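Local structure of tudor domain-containing protein 1 (Homo sapiens, 5M9N) at residues A145-L150 / E186-V191; G34-G39 / I176-V181; I44-D49 / E163-M168; G116-G121 / L141-I146; A151-S156 / G212-E217. The protein probably helps silence transposable elements in the germline through the piRNA pathway, using its Tudor domains to bind arginine-methylated Piwi proteins. All blocks are in the same frame, centred on the assembly; numbering follows the deposited sequence. Where two conformers were deposited one is given.

Interaction 1: A145-L150 / E186-V191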
# COMPACT_ATOMS: atom_id res chain seq x y z
N ALA A 145 -3.47 -1.50 -1.54
CA ALA A 145 -2.36 -0.58 -1.77
C ALA A 145 -1.76 -0.98 -3.10
O ALA A 145 -1.33 -2.13 -3.26
CB ALA A 145 -1.30 -0.67 -0.70
N ILE A 146 -1.87 -0.12 -4.09
CA ILE A 146 -1.41 -0.46 -5.43
C ILE A 146 0.02 0.07 -5.57
O ILE A 146 0.23 1.27 -5.45
CB ILE A 146 -2.31 0.14 -6.50
CG1 ILE A 146 -3.72 -0.45 -6.42
CG2 ILE A 146 -1.78 -0.15 -7.88
CD1 ILE A 146 -4.76 0.57 -6.77
N LYS A 147 0.98 -0.83 -5.83
CA LYS A 147 2.37 -0.44 -5.95
C LYS A 147 2.66 0.14 -7.33
O LYS A 147 2.37 -0.47 -8.34
CB LYS A 147 3.29 -1.65 -5.70
CG LYS A 147 4.76 -1.31 -5.83
CD LYS A 147 5.14 -0.13 -4.96
CE LYS A 147 6.53 0.32 -5.36
NZ LYS A 147 6.86 0.53 -6.81
N CYS A 148 3.27 1.33 -7.33
CA CYS A 148 3.43 2.15 -8.48
C CYS A 148 4.84 2.65 -8.65
O CYS A 148 5.57 2.87 -7.67
CB CYS A 148 2.52 3.38 -8.37
SG CYS A 148 0.76 2.94 -8.39
N VAL A 149 5.19 2.88 -9.92
CA VAL A 149 6.37 3.57 -10.33
C VAL A 149 5.92 4.68 -11.30
O VAL A 149 5.12 4.42 -12.16
CB VAL A 149 7.22 2.62 -11.16
CG1 VAL A 149 8.43 3.34 -11.76
CG2 VAL A 149 7.61 1.42 -10.33
N LEU A 150 6.44 5.88 -11.13
CA LEU A 150 6.03 7.03 -11.88
C LEU A 150 6.65 6.96 -13.29
O LEU A 150 7.86 6.92 -13.40
CB LEU A 150 6.43 8.32 -11.16
CG LEU A 150 5.72 9.53 -11.79
CD1 LEU A 150 4.23 9.54 -11.47
CD2 LEU A 150 6.31 10.85 -11.37
N GLU A 186 6.93 -6.26 -13.10
CA GLU A 186 6.84 -7.55 -12.43
C GLU A 186 6.07 -7.45 -11.12
O GLU A 186 5.12 -8.19 -10.90
CB GLU A 186 8.24 -8.16 -12.21
CG GLU A 186 8.16 -9.61 -11.69
CD GLU A 186 9.53 -10.23 -11.46
OE1 GLU A 186 10.29 -10.27 -12.43
OE2 GLU A 186 9.83 -10.69 -10.33
N ASN A 187 6.47 -6.56 -10.23
CA ASN A 187 5.74 -6.45 -8.99
C ASN A 187 4.95 -5.13 -8.84
O ASN A 187 4.44 -4.83 -7.78
CB ASN A 187 6.66 -6.75 -7.80
CG ASN A 187 7.07 -8.23 -7.72
OD1 ASN A 187 6.50 -9.02 -6.95
ND2 ASN A 187 8.06 -8.61 -8.55
N SER A 188 4.81 -4.37 -9.93
CA SER A 188 4.10 -3.07 -9.83
C SER A 188 3.49 -2.53 -11.12
O SER A 188 3.59 -3.14 -12.16
CB SER A 188 5.07 -2.05 -9.27
OG SER A 188 6.11 -1.84 -10.12
N SER A 189 2.81 -1.38 -11.00
CA SER A 189 2.31 -0.65 -12.16
C SER A 189 3.09 0.63 -12.44
O SER A 189 3.33 1.40 -11.55
CB SER A 189 0.86 -0.29 -11.96
OG SER A 189 0.09 -1.42 -11.72
N LEU A 190 3.44 0.84 -13.71
CA LEU A 190 3.98 2.08 -14.17
C LEU A 190 2.78 2.99 -14.44
O LEU A 190 1.91 2.61 -15.18
CB LEU A 190 4.76 1.87 -15.48
CG LEU A 190 5.62 3.02 -15.96
CD1 LEU A 190 6.81 3.34 -15.05
CD2 LEU A 190 6.12 2.77 -17.39
N VAL A 191 2.76 4.17 -13.88
CA VAL A 191 1.54 5.04 -13.97
C VAL A 191 1.90 6.48 -14.26
O VAL A 191 3.03 6.92 -14.01
CB VAL A 191 0.71 5.02 -12.64
CG1 VAL A 191 0.10 3.66 -12.35
CG2 VAL A 191 1.52 5.56 -11.48
O HOH W 1 0.49 -2.38 -9.17
O HOH W 2 8.21 -1.25 -8.36
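Near-trans first torsions in V149 (CG1, chi1 174°) and L190 (CG, chi1 -169°) set both groups beside their own carbonyl carbons, where L190 CD1 slants across V149 CG1 at 3.7 Å. The two residues sit on neighbouring parallel strands in the OB-fold, staphylococcal nuclease-like part of an extended Tudor domain, with C148 paired to S189, V149 to L190 and L150 to V191. Three backbone hydrogen bonds lace the strands: S189 N to K147 O (2.8 Å), V149 N to S189 O (2.9 Å) and V191 N to V149 O (2.9 Å). V149 thus uses both its N-H and its carbonyl on the partner strand, the staggered pattern of a parallel ladder. On the other face of the sheet C148 CB meets V191 CG2 at 3.9 Å, and both side chains also touch F50 of strand 49-54, which flanks 146-150. Just ahead of the ladder S188 CB presses on K147 O, 3.3 Å away. K147 O, already holding S189 N, also accepts a hydrogen bond of 2.8 Å from a water. That water lies 2.8 Å from S189 OG, a hydroxyl hydrogen-bonded as well to K184 NZ.

Interaction 2: G34-G39 / I176-V181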
# COMPACT_ATOMS: atom_id res chain seq x y z
N GLY A 34 -3.86 1.07 -19.64
CA GLY A 34 -4.94 1.95 -20.10
C GLY A 34 -6.04 2.20 -19.08
O GLY A 34 -6.79 3.13 -19.25
N ASP A 35 -6.13 1.42 -17.99
CA ASP A 35 -7.07 1.78 -16.93
C ASP A 35 -6.70 3.12 -16.36
O ASP A 35 -5.52 3.41 -16.17
CB ASP A 35 -7.09 0.77 -15.78
CG ASP A 35 -7.73 -0.54 -16.17
OD1 ASP A 35 -8.12 -0.74 -17.33
OD2 ASP A 35 -7.81 -1.41 -15.30
N GLU A 36 -7.73 3.94 -16.13
CA GLU A 36 -7.59 5.12 -15.33
C GLU A 36 -8.51 4.94 -14.13
O GLU A 36 -9.59 4.32 -14.23
CB GLU A 36 -7.99 6.37 -16.09
CG GLU A 36 -7.20 6.66 -17.32
CD GLU A 36 -7.64 7.98 -17.96
OE1 GLU A 36 -8.83 8.10 -18.30
OE2 GLU A 36 -6.79 8.87 -18.10
N PHE A 37 -8.11 5.46 -12.98
CA PHE A 37 -9.06 5.49 -11.86
C PHE A 37 -8.77 6.70 -11.04
O PHE A 37 -7.63 7.22 -11.07
CB PHE A 37 -9.00 4.22 -11.03
CG PHE A 37 -7.67 3.98 -10.40
CD1 PHE A 37 -7.34 4.54 -9.16
CD2 PHE A 37 -6.73 3.15 -11.04
CE1 PHE A 37 -6.12 4.27 -8.57
CE2 PHE A 37 -5.51 2.87 -10.44
CZ PHE A 37 -5.21 3.42 -9.21
N CYS A 38 -9.78 7.15 -10.30
CA CYS A 38 -9.59 8.25 -9.34
C CYS A 38 -9.05 7.58 -8.10
O CYS A 38 -9.66 6.65 -7.62
CB CYS A 38 -10.88 9.03 -9.01
SG CYS A 38 -11.38 10.03 -10.43
N GLY A 39 -7.91 8.06 -7.61
CA GLY A 39 -7.39 7.57 -6.36
C GLY A 39 -6.62 8.56 -5.55
O GLY A 39 -6.54 9.74 -5.89
N ILE A 176 -7.43 14.16 -4.83
CA ILE A 176 -7.93 13.10 -5.65
C ILE A 176 -7.11 13.23 -6.93
O ILE A 176 -7.04 14.31 -7.49
CB ILE A 176 -9.45 13.18 -5.97
CG1 ILE A 176 -10.29 13.63 -4.77
CG2 ILE A 176 -9.96 11.81 -6.42
CD1 ILE A 176 -11.65 14.18 -5.19
N ILE A 177 -6.51 12.12 -7.36
CA ILE A 177 -5.59 12.09 -8.47
C ILE A 177 -6.15 11.10 -9.46
O ILE A 177 -6.73 10.11 -9.06
CB ILE A 177 -4.17 11.61 -7.98
CG1 ILE A 177 -3.61 12.65 -7.00
CG2 ILE A 177 -3.18 11.41 -9.12
CD1 ILE A 177 -3.59 14.09 -7.52
N THR A 178 -6.00 11.39 -10.74
CA THR A 178 -6.24 10.40 -11.77
C THR A 178 -4.94 9.57 -11.94
O THR A 178 -3.89 10.12 -12.28
CB THR A 178 -6.67 11.03 -13.10
OG1 THR A 178 -7.87 11.79 -12.88
CG2 THR A 178 -6.93 9.97 -14.12
N VAL A 179 -5.03 8.28 -11.70
CA VAL A 179 -3.92 7.33 -11.91
C VAL A 179 -4.18 6.64 -13.20
O VAL A 179 -5.24 6.05 -13.37
CB VAL A 179 -3.90 6.27 -10.79
CG1 VAL A 179 -2.75 5.27 -11.00
CG2 VAL A 179 -3.78 6.94 -9.45
N LYS A 180 -3.24 6.72 -14.13
CA LYS A 180 -3.36 6.06 -15.41
C LYS A 180 -2.26 5.01 -15.54
O LYS A 180 -1.09 5.37 -15.44
CB LYS A 180 -3.23 7.13 -16.50
CG LYS A 180 -3.32 6.61 -17.92
CD LYS A 180 -3.39 7.81 -18.84
CE LYS A 180 -2.99 7.52 -20.26
NZ LYS A 180 -2.32 8.72 -20.85
N VAL A 181 -2.64 3.76 -15.80
CA VAL A 181 -1.68 2.66 -15.95
C VAL A 181 -1.07 2.73 -17.36
O VAL A 181 -1.77 2.60 -18.36
CB VAL A 181 -2.35 1.28 -15.74
CG1 VAL A 181 -1.31 0.16 -15.75
CG2 VAL A 181 -3.17 1.25 -14.44
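F37 and V179 form a hydrogen-bonded pair at the middle of an antiparallel ladder whose two strands run at 147° to each other, with G39 and I177 a second such pair and E36-K180 and C38-T178 the non-hydrogen-bonded pairs between and beside them. Six backbone bonds join the segments, from G34 N to V181 O at one end to I177 N and G39 O (2.8 Å) at the other.

The main side-chain contact is a CH-pi one. With its CG between backbone N and carbonyl carbon (chi1 61°), the F37 ring turns toward the partner strand and lays one face against V179. V179 CB stands 3.7 Å from the ring centroid, displaced toward the rim and nearest to F37 CZ at 3.5 Å. The two methyls straddle that side of the ring: V179 CG1 lies 3.6 Å from F37 CZ, while V179 CG2 meets F37 CE1 at 3.7 Å. V179 also touches V191, L193 and C52, extending the apolar packing on this face.

On the other face E36 and K180 lie side by side. Their contact is with the aliphatic chain, E36 OE2 resting 3.6 Å from K180 CD, while K180 NZ forms its salt bridge with E192. C38 CB touches I176 CG2 at 3.9 Å. This antiparallel pairing of the first strand of the chain with a late one, its apolar face turned inward, belongs to the curled OB-fold sheet of the staphylococcal nuclease-like half of extended Tudor domains.

Interaction 3: I44-D49 / E163-M168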
# COMPACT_ATOMS: atom_id res chain seq x y z
N ILE A 44 4.45 7.18 0.02
CA ILE A 44 5.50 7.47 -0.97
C ILE A 44 6.85 7.21 -0.36
O ILE A 44 7.20 7.89 0.60
CB ILE A 44 5.51 8.97 -1.41
CG1 ILE A 44 4.19 9.34 -2.10
CG2 ILE A 44 6.70 9.32 -2.34
CD1 ILE A 44 4.09 10.82 -2.46
N GLN A 45 7.61 6.25 -0.91
CA GLN A 45 9.07 6.18 -0.67
C GLN A 45 9.80 7.09 -1.61
O GLN A 45 10.48 7.99 -1.18
CB GLN A 45 9.59 4.72 -0.77
CG GLN A 45 9.11 3.87 0.41
CD GLN A 45 9.59 4.39 1.73
OE1 GLN A 45 10.71 4.82 1.85
NE2 GLN A 45 8.73 4.43 2.72
N THR A 46 9.65 6.87 -2.90
CA THR A 46 10.22 7.74 -3.91
C THR A 46 9.25 7.75 -5.09
O THR A 46 8.33 6.94 -5.12
CB THR A 46 11.55 7.18 -4.51
OG1 THR A 46 11.24 6.05 -5.31
CG2 THR A 46 12.52 6.74 -3.40
N PRO A 47 9.57 8.52 -6.12
CA PRO A 47 8.82 8.43 -7.34
C PRO A 47 8.81 7.10 -8.02
O PRO A 47 7.89 6.86 -8.78
CB PRO A 47 9.46 9.50 -8.21
CG PRO A 47 9.88 10.53 -7.23
CD PRO A 47 10.43 9.72 -6.13
N GLU A 48 9.76 6.23 -7.73
CA GLU A 48 9.76 4.87 -8.26
C GLU A 48 9.24 3.86 -7.26
O GLU A 48 9.31 2.68 -7.52
CB GLU A 48 11.22 4.50 -8.70
CG GLU A 48 11.59 5.09 -10.07
CD GLU A 48 13.02 5.58 -10.19
OE1 GLU A 48 13.82 5.38 -9.24
OE2 GLU A 48 13.35 6.19 -11.21
N ASP A 49 8.78 4.29 -6.09
CA ASP A 49 8.30 3.38 -5.07
C ASP A 49 7.22 4.04 -4.21
O ASP A 49 7.51 4.75 -3.29
CB ASP A 49 9.51 2.88 -4.22
CG ASP A 49 9.15 1.84 -3.23
OD1 ASP A 49 8.02 1.32 -3.16
OD2 ASP A 49 10.04 1.53 -2.42
N GLU A 163 14.11 16.33 -1.24
CA GLU A 163 13.45 17.46 -1.83
C GLU A 163 12.55 17.14 -3.01
O GLU A 163 11.52 17.80 -3.19
CB GLU A 163 14.47 18.49 -2.28
CG GLU A 163 13.80 19.76 -2.73
CD GLU A 163 14.65 20.99 -2.61
OE1 GLU A 163 15.89 20.83 -2.53
OE2 GLU A 163 14.06 22.12 -2.62
N ALA A 164 12.96 16.22 -3.88
CA ALA A 164 12.10 15.80 -4.99
C ALA A 164 10.87 15.12 -4.42
O ALA A 164 9.75 15.36 -4.84
CB ALA A 164 12.83 14.85 -5.93
N ILE A 165 11.12 14.25 -3.45
CA ILE A 165 10.08 13.51 -2.75
C ILE A 165 9.06 14.43 -2.01
O ILE A 165 7.86 14.19 -2.05
CB ILE A 165 10.75 12.51 -1.80
CG1 ILE A 165 11.49 11.43 -2.63
CG2 ILE A 165 9.75 11.87 -0.86
CD1 ILE A 165 12.68 10.83 -1.88
N CYS A 166 9.59 15.45 -1.35
CA CYS A 166 8.80 16.50 -0.73
C CYS A 166 7.85 17.16 -1.72
O CYS A 166 6.68 17.29 -1.48
CB CYS A 166 9.74 17.56 -0.16
SG CYS A 166 8.90 18.80 0.81
N LEU A 167 8.41 17.56 -2.86
CA LEU A 167 7.65 18.16 -3.91
C LEU A 167 6.57 17.24 -4.44
O LEU A 167 5.44 17.69 -4.63
CB LEU A 167 8.57 18.55 -5.07
CG LEU A 167 7.84 19.12 -6.29
CD1 LEU A 167 7.08 20.41 -5.95
CD2 LEU A 167 8.79 19.35 -7.42
N MET A 168 6.89 15.98 -4.71
CA MET A 168 5.88 15.00 -5.10
C MET A 168 4.75 14.90 -4.07
O MET A 168 3.57 14.86 -4.46
CB MET A 168 6.50 13.60 -5.33
CG MET A 168 5.47 12.58 -5.78
SD MET A 168 6.16 10.94 -6.14
CE MET A 168 4.66 9.99 -6.35
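I165 and M168, three residues apart and therefore on the same side of helix 162-172, pack against the turn that joins strands 36-44 and 49-54. The contact thus lays a helix over a beta-hairpin of the nuclease-like, OB-fold half of the extended Tudor domain.

The hydrogen bonds within the hairpin give the turn its shape. Residues 46-49 make a type I turn, closed by D49 N on T46 O at 2.9 Å. D49 O accepts from both Q45 N and T46 N, the double pairing of a classic bulge, and T46 OG1 takes the N-H of E48 (2.8 Å) in an ST turn. E48 OE1 has a further partner in W160 NE1.

Van der Waals contacts involve I165 and the base of M168. P47 and I165 meet at about a right angle, with P47 CD 4.0 Å from I165 CG1. The far methyl of the same isoleucine, I165 CD1, rests against a carbonyl oxygen, 3.7 Å from Q45 O. I44 points at the helix, and its CD1 lies 4.0 Å from M168 CG.

Sulfur contacts come from M168, whose CG is anti to the backbone N (chi1 -178°) and whose chain stays extended to the methyl. This straight reach carries the thioether past the proline in the opposite direction to the proline ring and on to F50. M168 SD ends up 3.8 Å from P47 CA and 3.9 Å from P47 CG.

Interaction 4: G116-G121 / L141-I146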
# COMPACT_ATOMS: atom_id res chain seq x y z
N GLY A 116 4.41 -5.22 6.44
CA GLY A 116 3.86 -4.24 5.46
C GLY A 116 2.35 -4.27 5.44
O GLY A 116 1.74 -5.36 5.39
N TYR A 117 1.72 -3.10 5.57
CA TYR A 117 0.26 -3.04 5.58
C TYR A 117 -0.23 -3.09 4.17
O TYR A 117 -0.05 -2.13 3.39
CB TYR A 117 -0.22 -1.80 6.29
CG TYR A 117 0.07 -1.85 7.78
CD1 TYR A 117 -0.66 -2.66 8.62
CD2 TYR A 117 1.15 -1.16 8.32
CE1 TYR A 117 -0.38 -2.73 9.97
CE2 TYR A 117 1.43 -1.23 9.66
CZ TYR A 117 0.68 -2.05 10.49
OH TYR A 117 0.95 -2.09 11.86
N VAL A 118 -0.80 -4.23 3.80
CA VAL A 118 -1.01 -4.51 2.38
C VAL A 118 -2.16 -3.67 1.74
O VAL A 118 -2.33 -3.59 0.53
CB VAL A 118 -1.32 -5.97 2.12
CG1 VAL A 118 -0.10 -6.80 2.40
CG2 VAL A 118 -2.54 -6.46 2.89
N ASP A 119 -2.92 -3.07 2.56
CA ASP A 119 -4.03 -2.20 2.04
C ASP A 119 -3.71 -0.73 2.05
O ASP A 119 -4.55 0.12 1.54
CB ASP A 119 -5.24 -2.50 2.89
CG ASP A 119 -5.78 -3.85 2.63
OD1 ASP A 119 -5.93 -4.26 1.42
OD2 ASP A 119 -6.13 -4.47 3.64
N TYR A 120 -2.51 -0.38 2.54
CA TYR A 120 -2.14 1.02 2.78
C TYR A 120 -0.78 1.35 2.27
O TYR A 120 -0.58 2.47 1.80
CB TYR A 120 -2.28 1.46 4.27
CG TYR A 120 -3.68 1.49 4.72
CD1 TYR A 120 -4.31 0.32 5.12
CD2 TYR A 120 -4.41 2.68 4.71
CE1 TYR A 120 -5.61 0.29 5.47
CE2 TYR A 120 -5.77 2.68 5.04
CZ TYR A 120 -6.35 1.49 5.44
OH TYR A 120 -7.66 1.35 5.76
N GLY A 121 0.19 0.44 2.41
CA GLY A 121 1.49 0.64 1.88
C GLY A 121 2.59 1.03 2.83
O GLY A 121 3.80 1.00 2.44
N LEU A 141 -11.52 -9.47 -0.05
CA LEU A 141 -11.17 -8.17 -0.62
C LEU A 141 -9.76 -8.22 -1.22
O LEU A 141 -8.85 -8.68 -0.56
CB LEU A 141 -11.22 -7.07 0.46
CG LEU A 141 -11.15 -5.63 -0.12
CD1 LEU A 141 -12.41 -5.38 -0.91
CD2 LEU A 141 -11.01 -4.55 0.95
N PRO A 142 -9.57 -7.77 -2.49
CA PRO A 142 -8.20 -7.66 -2.94
C PRO A 142 -7.41 -6.63 -2.15
O PRO A 142 -7.97 -5.65 -1.62
CB PRO A 142 -8.31 -7.30 -4.43
CG PRO A 142 -9.73 -7.47 -4.81
CD PRO A 142 -10.53 -7.75 -3.60
N MET A 143 -6.11 -6.86 -2.07
CA MET A 143 -5.21 -5.95 -1.44
C MET A 143 -5.28 -4.53 -2.04
O MET A 143 -5.23 -4.33 -3.27
CB MET A 143 -3.77 -6.47 -1.51
CG MET A 143 -3.55 -7.78 -0.77
SD MET A 143 -1.85 -8.35 -0.87
CE MET A 143 -1.77 -8.71 -2.62
N GLN A 144 -5.48 -3.55 -1.19
CA GLN A 144 -5.83 -2.24 -1.70
C GLN A 144 -4.69 -1.26 -1.99
O GLN A 144 -4.99 -0.21 -2.57
CB GLN A 144 -6.86 -1.62 -0.79
CG GLN A 144 -8.15 -2.45 -0.73
CD GLN A 144 -8.97 -2.38 -2.00
OE1 GLN A 144 -9.32 -1.27 -2.46
NE2 GLN A 144 -9.34 -3.52 -2.54
N ALA A 145 -3.47 -1.50 -1.54
CA ALA A 145 -2.36 -0.58 -1.77
C ALA A 145 -1.76 -0.98 -3.10
O ALA A 145 -1.33 -2.13 -3.26
CB ALA A 145 -1.30 -0.67 -0.70
N ILE A 146 -1.87 -0.12 -4.09
CA ILE A 146 -1.41 -0.46 -5.43
C ILE A 146 0.02 0.07 -5.57
O ILE A 146 0.23 1.27 -5.45
CB ILE A 146 -2.31 0.14 -6.50
CG1 ILE A 146 -3.72 -0.45 -6.42
CG2 ILE A 146 -1.78 -0.15 -7.88
CD1 ILE A 146 -4.76 0.57 -6.77
O HOH W 3 -0.71 -4.28 -1.49
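D119 and Q144 meet through a side-chain-to-backbone bond: D119 OD1 accepts Q144 N at 2.7 Å on its anti lone pair, the one directed away from OD2. The same oxygen is in a salt bridge with R101 NH2, so two donors grip it. R101 also binds L141 O through NH1, and one arginine therefore ties both sides of the contact.

V118 O is shared similarly. It takes A145 N at 3.2 Å and a shorter bond of 2.7 Å from a water, which gives its other hydrogen to A145 O (2.9 Å). Both polar backbone atoms of A145 are linked to a single carbonyl, one directly and one through the water. A145 CB sits 3.3 Å from V118 O, and M143 SD packs on V118 CB at 3.9 Å.

Each segment also has internal bonds. Y117 O accepts from both Y120 N and G121 N, closing the turn, while Q144 NE2, its chain bent at chi2 (-72°), folds back onto P142 O at 2.7 Å, reaching it from above the carbonyl plane. D119 O accepts from Q53 NE2.

Y117 and Y120 pack on the modified side chain of the bound peptide as part of the Tudor aromatic cage. The two donors on D119 OD1, consistent with an ionised carboxylate, and the bonds to V118 O imply a 117-121 turn held to the segment entering strand 146-150.

Interaction 5: A151-S156 / G212-E217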
# COMPACT_ATOMS: atom_id res chain seq x y z
N ALA A 151 5.81 6.89 -14.33
CA ALA A 151 6.22 6.83 -15.77
C ALA A 151 7.00 8.02 -16.26
O ALA A 151 6.76 9.16 -15.86
CB ALA A 151 4.99 6.67 -16.70
N GLY A 152 7.96 7.72 -17.14
CA GLY A 152 8.66 8.72 -17.96
C GLY A 152 9.79 9.47 -17.28
O GLY A 152 10.32 10.40 -17.87
N VAL A 153 10.16 9.10 -16.05
CA VAL A 153 11.12 9.88 -15.27
C VAL A 153 12.19 9.03 -14.65
O VAL A 153 11.96 7.88 -14.31
CB VAL A 153 10.49 10.73 -14.14
CG1 VAL A 153 9.68 11.84 -14.74
CG2 VAL A 153 9.71 9.88 -13.11
N LYS A 154 13.38 9.63 -14.54
CA LYS A 154 14.52 9.09 -13.77
C LYS A 154 15.04 10.22 -12.92
O LYS A 154 14.94 11.39 -13.32
CB LYS A 154 15.64 8.72 -14.70
CG LYS A 154 15.34 7.68 -15.76
CD LYS A 154 16.23 7.92 -17.00
CE LYS A 154 17.72 8.01 -16.68
NZ LYS A 154 18.53 7.76 -17.89
N PRO A 155 15.65 9.89 -11.77
CA PRO A 155 16.18 10.93 -10.89
C PRO A 155 17.36 11.64 -11.54
O PRO A 155 18.31 10.94 -11.94
CB PRO A 155 16.69 10.15 -9.67
CG PRO A 155 16.80 8.73 -10.11
CD PRO A 155 15.86 8.53 -11.24
N SER A 156 17.36 12.97 -11.61
CA SER A 156 18.37 13.67 -12.43
C SER A 156 19.80 13.54 -11.89
O SER A 156 20.72 13.84 -12.62
CB SER A 156 18.02 15.13 -12.72
OG SER A 156 18.34 16.00 -11.67
N GLY A 212 13.73 20.34 -12.35
CA GLY A 212 15.11 19.89 -12.32
C GLY A 212 15.26 18.45 -11.86
O GLY A 212 16.10 17.73 -12.39
N PHE A 213 14.43 18.03 -10.91
CA PHE A 213 14.65 16.82 -10.12
C PHE A 213 14.64 15.55 -10.97
O PHE A 213 15.34 14.58 -10.65
CB PHE A 213 13.62 16.69 -8.99
CG PHE A 213 13.56 17.89 -8.06
CD1 PHE A 213 14.70 18.37 -7.44
CD2 PHE A 213 12.36 18.56 -7.84
CE1 PHE A 213 14.65 19.48 -6.60
CE2 PHE A 213 12.30 19.67 -7.00
CZ PHE A 213 13.44 20.13 -6.38
N ALA A 214 13.90 15.58 -12.08
CA ALA A 214 13.81 14.42 -12.95
C ALA A 214 14.35 14.70 -14.32
O ALA A 214 14.41 15.82 -14.73
CB ALA A 214 12.36 14.00 -13.06
N VAL A 215 14.71 13.62 -15.01
CA VAL A 215 15.10 13.63 -16.43
C VAL A 215 14.26 12.57 -17.18
O VAL A 215 13.81 11.58 -16.57
CB VAL A 215 16.63 13.36 -16.63
CG1 VAL A 215 17.49 14.52 -16.10
CG2 VAL A 215 17.07 12.04 -16.00
N GLY A 216 14.07 12.77 -18.48
CA GLY A 216 13.18 11.93 -19.29
C GLY A 216 13.68 10.52 -19.62
O GLY A 216 14.89 10.28 -19.66
N GLU A 217 12.74 9.59 -19.82
CA GLU A 217 13.03 8.31 -20.50
C GLU A 217 11.86 7.79 -21.32
O GLU A 217 10.71 8.05 -20.97
CB GLU A 217 13.43 7.25 -19.49
CG GLU A 217 12.50 7.15 -18.29
CD GLU A 217 12.78 5.93 -17.45
OE1 GLU A 217 13.92 5.41 -17.49
OE2 GLU A 217 11.86 5.48 -16.75
O HOH W 4 8.89 5.07 -17.99
O HOH W 5 9.86 5.96 -14.91
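G152-S156 and F213-E217 run antiparallel, their short strands at 136°, with K154 and V215 the hydrogen-bonded pair. K154 N to V215 O and V215 N to K154 O each measure 2.8 Å. Beyond P155, which has no N-H to give, S156 N continues the ladder to F213 O at 2.8 Å. At the other end E217 N reaches G152 O from above the carbonyl plane, a longer bond of 3.2 Å. G212, with positive phi just after helix 204-210, begins the return.

S156 makes a second bond through its side chain: OG, held between backbone N and carbonyl carbon (chi1 81°), donates to G212 O. The hydroxyl and the amide of one serine thus take two successive carbonyls, while S156 CB touches V215 CG1 at 3.5 Å.

This is a small two-stranded ribbon at the edge of the nuclease-like half of the extended Tudor domain, made by the chain just after strand 146-150 and by the last modelled residues. Its inner face carries V153 and A214, whose CG1 and CB meet at 3.8 Å and which both touch W160 and L209. Toward solvent K154 and E217 cross, but by the aliphatic part of the lysine: K154 CG lies 3.2 Å from E217 OE1, though the ammonium does not touch the carboxylate. E217 OE2 instead accepts from a water that also takes G152 N at 2.9 Å.

In the fold
From the N terminus, the segment 34-39, in which strand 36-44 begins, pairs with 176-181, so interaction 2 closes a long loop that encloses interactions 3 and 4. Interaction 3 joins the following hairpin turn to helix 162-172 and itself encloses interaction 4, which closes the short loop from the Tudor aromatic-cage turn to the chain re-entering the nuclease-like half. Interaction 1 starts there, sharing A145 and I146 with interaction 4, and crosses interactions 2, 3 and 5. It touches all three, through V191 on V179, L150 N near P47 O and A151 N near V191 O. Interaction 5 also crosses 2 and 3, and its F213 packs on helix 162-172 as the modelled chain ends.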